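PDB 3WPU: beta-fructofuranosidase, which belongs to the levansucrase/invertase family, whose members are built round a five-bladed beta-propeller. Local coordinates for residues P325-A330 with G377-Y382; C332-T337 with T353-G358. All coordinates share one frame; numbering follows the deposited sequence. Where two conformers were deposited one is given.

Interaction 1: P325-A330 with G377-Y382; sequences PPILSA and GIRSDY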
# COMPACT_ATOMS: atom_id res chain seq x y z
N PRO A 325 5.85 -11.63 16.06
CA PRO A 325 7.14 -10.93 15.85
C PRO A 325 7.24 -10.31 14.44
O PRO A 325 6.57 -10.73 13.51
CB PRO A 325 8.17 -12.05 16.09
CG PRO A 325 7.45 -13.00 17.04
CD PRO A 325 6.04 -13.02 16.53
N PRO A 326 8.05 -9.25 14.27
CA PRO A 326 8.15 -8.69 12.93
C PRO A 326 8.61 -9.68 11.87
O PRO A 326 9.42 -10.60 12.16
CB PRO A 326 9.20 -7.55 13.09
CG PRO A 326 9.41 -7.36 14.54
CD PRO A 326 8.99 -8.64 15.23
N ILE A 327 8.09 -9.55 10.67
CA ILE A 327 8.52 -10.44 9.56
C ILE A 327 9.68 -9.92 8.73
O ILE A 327 10.37 -10.72 8.07
CB ILE A 327 7.36 -10.89 8.64
CG1 ILE A 327 6.59 -9.69 8.07
CG2 ILE A 327 6.41 -11.81 9.39
CD1 ILE A 327 5.60 -10.06 6.98
N LEU A 328 9.89 -8.60 8.71
CA LEU A 328 11.02 -8.01 8.00
C LEU A 328 11.52 -6.81 8.79
O LEU A 328 10.72 -6.05 9.37
CB LEU A 328 10.59 -7.57 6.61
CG LEU A 328 11.70 -6.99 5.72
CD1 LEU A 328 12.57 -8.10 5.15
CD2 LEU A 328 11.16 -6.07 4.63
N SER A 329 12.83 -6.71 8.92
CA SER A 329 13.48 -5.51 9.50
C SER A 329 14.45 -4.96 8.50
O SER A 329 15.07 -5.71 7.74
CB SER A 329 14.21 -5.81 10.80
OG SER A 329 15.22 -6.82 10.64
N ALA A 330 14.57 -3.63 8.52
CA ALA A 330 15.48 -2.88 7.70
C ALA A 330 16.42 -2.00 8.55
O ALA A 330 16.66 -0.81 8.25
CB ALA A 330 14.68 -2.02 6.73
N GLY A 377 6.85 -18.68 2.85
CA GLY A 377 5.83 -18.50 3.87
C GLY A 377 5.71 -17.03 4.20
O GLY A 377 6.62 -16.24 3.86
N ILE A 378 4.61 -16.65 4.86
CA ILE A 378 4.44 -15.23 5.27
C ILE A 378 5.54 -14.80 6.25
O ILE A 378 5.98 -13.63 6.23
CB ILE A 378 3.03 -14.92 5.80
CG1 ILE A 378 2.71 -15.74 7.08
CG2 ILE A 378 2.03 -15.22 4.70
CD1 ILE A 378 1.39 -15.34 7.69
N ARG A 379 6.02 -15.74 7.06
CA ARG A 379 7.26 -15.61 7.80
C ARG A 379 8.29 -16.53 7.15
O ARG A 379 8.16 -17.76 7.19
CB ARG A 379 7.09 -15.93 9.29
CG ARG A 379 8.35 -15.70 10.12
CD ARG A 379 8.24 -15.98 11.61
NE ARG A 379 7.10 -15.29 12.19
CZ ARG A 379 7.09 -13.99 12.47
NH1 ARG A 379 8.18 -13.27 12.31
NH2 ARG A 379 5.98 -13.45 12.97
N SER A 380 9.28 -15.94 6.52
CA SER A 380 10.31 -16.70 5.85
C SER A 380 11.61 -15.94 5.82
O SER A 380 11.64 -14.76 6.14
CB SER A 380 9.82 -17.06 4.44
OG SER A 380 9.66 -15.90 3.63
N ASP A 381 12.70 -16.59 5.42
CA ASP A 381 13.94 -15.86 5.17
C ASP A 381 13.85 -15.24 3.79
O ASP A 381 14.42 -15.73 2.81
CB ASP A 381 15.19 -16.73 5.32
CG ASP A 381 16.45 -15.95 5.08
OD1 ASP A 381 16.40 -14.68 5.06
OD2 ASP A 381 17.51 -16.56 4.84
N TYR A 382 13.10 -14.14 3.74
CA TYR A 382 12.74 -13.49 2.49
C TYR A 382 13.97 -13.13 1.64
O TYR A 382 14.99 -12.67 2.16
CB TYR A 382 11.97 -12.21 2.77
CG TYR A 382 10.49 -12.40 3.04
CD1 TYR A 382 9.97 -12.35 4.34
CD2 TYR A 382 9.59 -12.61 1.98
CE1 TYR A 382 8.61 -12.54 4.59
CE2 TYR A 382 8.23 -12.77 2.23
CZ TYR A 382 7.75 -12.73 3.53
OH TYR A 382 6.38 -12.89 3.70
O HOH W 1 10.03 -13.31 8.00
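Arg-379 lays its guanidinium against Pro-325, Pro-326 and Ile-327, where strand 321-331 is kinked by a classic beta bulge: Ile-327 and Leu-328 both face Val-308 of strand 305-313.

Three bonds from the guanidinium to main-chain carbonyls form the polar part. Both terminal nitrogens of Arg-379 grip the same atom, Pro-325 O, with NH2 at 2.8 Å and NH1 at 3.2 Å; the NH2 bond is the straighter (160° against 136°), and the two arrive from the same face of the carbonyl. NH1 also donates to Pro-326 O at 2.9 Å, from well above that carbonyl plane. All three bonds run near the plane of the guanidinium, and Pro-20 O and Phe-24 O take further bonds from it, so the buried charge is ringed by main-chain oxygens. The arginine chain runs out extended and then bends at chi3 (-52°), which turns its head toward the prolines.

Apolar contact covers the flat group: Ile-327 CG2 sits 3.5 Å above one guanidinium face, off-centre, while Pro-325 CG lies more loosely over the opposite one.

A water bridges the backbones, donating to Ile-327 O at 2.6 Å and to Ser-380 O at 2.9 Å. Near it, Tyr-382 points its ring edge at Ile-327 O. Its hydroxyl is hydrogen-bonded to Ser-349 OG of strand 348-355 and donates to Ile-378 O at 2.7 Å, above that carbonyl plane.

Interaction 2: C332-T337 with T353-G358; sequences CVTDQT and TISHRG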
# COMPACT_ATOMS: atom_id res chain seq x y z
N CYS A 332 19.35 -0.14 10.02
CA CYS A 332 20.42 0.56 9.31
C CYS A 332 20.27 0.53 7.77
O CYS A 332 21.26 0.63 7.05
CB CYS A 332 21.79 0.03 9.76
SG CYS A 332 22.11 0.43 11.49
N VAL A 333 19.03 0.37 7.28
CA VAL A 333 18.78 0.40 5.83
C VAL A 333 17.76 1.49 5.51
O VAL A 333 18.06 2.40 4.75
CB VAL A 333 18.34 -0.98 5.32
CG1 VAL A 333 17.82 -0.91 3.89
CG2 VAL A 333 19.54 -1.92 5.38
N THR A 334 16.59 1.44 6.15
CA THR A 334 15.59 2.49 5.96
C THR A 334 14.73 2.70 7.23
O THR A 334 14.42 1.74 7.97
CB THR A 334 14.65 2.25 4.74
OG1 THR A 334 13.73 3.35 4.63
CG2 THR A 334 13.82 0.95 4.89
N ASP A 335 14.29 3.94 7.40
CA ASP A 335 13.36 4.36 8.42
C ASP A 335 11.95 3.81 8.19
O ASP A 335 11.20 3.59 9.14
CB ASP A 335 13.28 5.92 8.40
CG ASP A 335 12.42 6.50 9.50
OD1 ASP A 335 12.49 6.03 10.68
OD2 ASP A 335 11.67 7.46 9.19
N GLN A 336 11.61 3.63 6.92
CA GLN A 336 10.22 3.47 6.52
C GLN A 336 9.99 2.40 5.46
O GLN A 336 10.26 2.60 4.30
CB GLN A 336 9.68 4.84 6.06
CG GLN A 336 9.48 5.82 7.18
CD GLN A 336 8.65 7.00 6.74
OE1 GLN A 336 8.07 7.68 7.55
NE2 GLN A 336 8.55 7.20 5.43
N THR A 337 9.51 1.23 5.88
CA THR A 337 8.99 0.24 4.97
C THR A 337 7.47 0.40 5.05
O THR A 337 6.80 -0.17 5.91
CB THR A 337 9.43 -1.16 5.46
OG1 THR A 337 9.29 -1.21 6.88
CG2 THR A 337 10.90 -1.41 5.14
N THR A 353 6.46 -3.52 -0.24
CA THR A 353 6.42 -2.36 0.62
C THR A 353 6.92 -1.19 -0.22
O THR A 353 7.43 -1.39 -1.32
CB THR A 353 7.25 -2.62 1.91
OG1 THR A 353 7.05 -1.56 2.86
CG2 THR A 353 8.73 -2.78 1.58
N ILE A 354 6.68 -0.00 0.30
CA ILE A 354 7.02 1.25 -0.38
C ILE A 354 8.03 2.02 0.45
O ILE A 354 7.89 2.07 1.67
CB ILE A 354 5.75 2.12 -0.52
CG1 ILE A 354 4.51 1.26 -0.91
CG2 ILE A 354 6.01 3.25 -1.50
CD1 ILE A 354 4.66 0.45 -2.16
N SER A 355 9.00 2.70 -0.20
CA SER A 355 9.96 3.51 0.52
C SER A 355 10.33 4.75 -0.28
O SER A 355 10.23 4.75 -1.50
CB SER A 355 11.23 2.73 0.82
OG SER A 355 11.90 3.26 1.93
N HIS A 356 10.79 5.76 0.44
CA HIS A 356 11.28 7.01 -0.15
C HIS A 356 12.79 6.93 -0.32
O HIS A 356 13.48 6.22 0.40
CB HIS A 356 10.99 8.17 0.77
CG HIS A 356 9.54 8.52 0.89
ND1 HIS A 356 8.76 8.92 -0.17
CD2 HIS A 356 8.73 8.54 1.98
CE1 HIS A 356 7.55 9.21 0.26
NE2 HIS A 356 7.50 8.96 1.56
N ARG A 357 13.34 7.71 -1.25
CA ARG A 357 14.78 7.76 -1.41
C ARG A 357 15.45 8.35 -0.17
O ARG A 357 16.48 7.82 0.30
CB ARG A 357 15.16 8.60 -2.63
CG ARG A 357 16.65 8.75 -2.81
CD ARG A 357 17.03 9.23 -4.21
NE ARG A 357 18.48 9.26 -4.39
CZ ARG A 357 19.10 9.91 -5.37
NH1 ARG A 357 18.42 10.57 -6.30
NH2 ARG A 357 20.43 9.90 -5.44
N GLY A 358 14.89 9.45 0.34
CA GLY A 358 15.47 10.15 1.51
C GLY A 358 15.51 9.39 2.83
O GLY A 358 16.21 9.79 3.76
O HOH W 2 14.27 4.12 1.96
O HOH W 3 9.84 5.52 3.14
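Ser-355, the last residue of strand 348-355, meets the loop 332-337 through both of its side-chain atoms, here described for one of its two deposited conformers. Its CB lies 3.6 Å from Gln-336 O. One bond further on, OG is swung away from the backbone N (chi1 -156°), which carries it across to 3.0 Å from the same Gln-336 O. That distance suits a hydrogen bond from the serine, but the hydroxyl has a single proton and another acceptor within reach, so the bond remains unsettled. Thr-334 OG1 is also close by.

The loop holds its own shape by an ST turn: Gln-336 N donates to Thr-334 OG1 at 3.1 Å and almost linearly (174°). This fixes the threonine oxygen beside the strand end, where a water 2.8 Å from Thr-334 OG1 donates to His-356 O at 2.7 Å. The same water hydrogen-bonds Ser-355 OG, its bonds to the two hydroxyls being of open direction.

A second water joins Gln-336 to His-356. It accepts from Gln-336 NE2 at 3.1 Å and from His-356 N at 2.9 Å, and donates to Gln-336 O. The amide then comes up to the imidazole edge, with NE2 near the ring plane and the two planes 38° apart. The histidine is oriented from outside the pair: Glu-368 OE1 bonds its ND1, and Tyr-421 stacks on its ring. Thr-353 OG1, beside Thr-337, finds its bond at Glu-338 O in the conformer described.

The contact is largely polar and bridged by two waters. Consistent with the propeller fold of the family, 332-337 connects strand 321-331 of one sheet to strand 340-345 of the next, beside 348-355.

Along the chain, interaction 2 is nested within the loop that interaction 1 closes: 325-330, 332-337, 353-358 and 377-382 follow in that order. Their centres are 16 Å apart, yet they touch, Ala-330 CB packing 4.1 Å from Thr-337 CG2. Each contact sets a loop against a strand of the neighbouring sheet. Interaction 1 brings the loop after 369-375 back to strand 321-331, whereas interaction 2 holds the connection that leaves that strand against the end of 348-355, in the sheet of 369-375. The two sheets, consecutive blades if the family's propeller is followed, are thus tied at two successive places; Cys-332, at the start of 332-337, is joined by a disulfide to Cys-276.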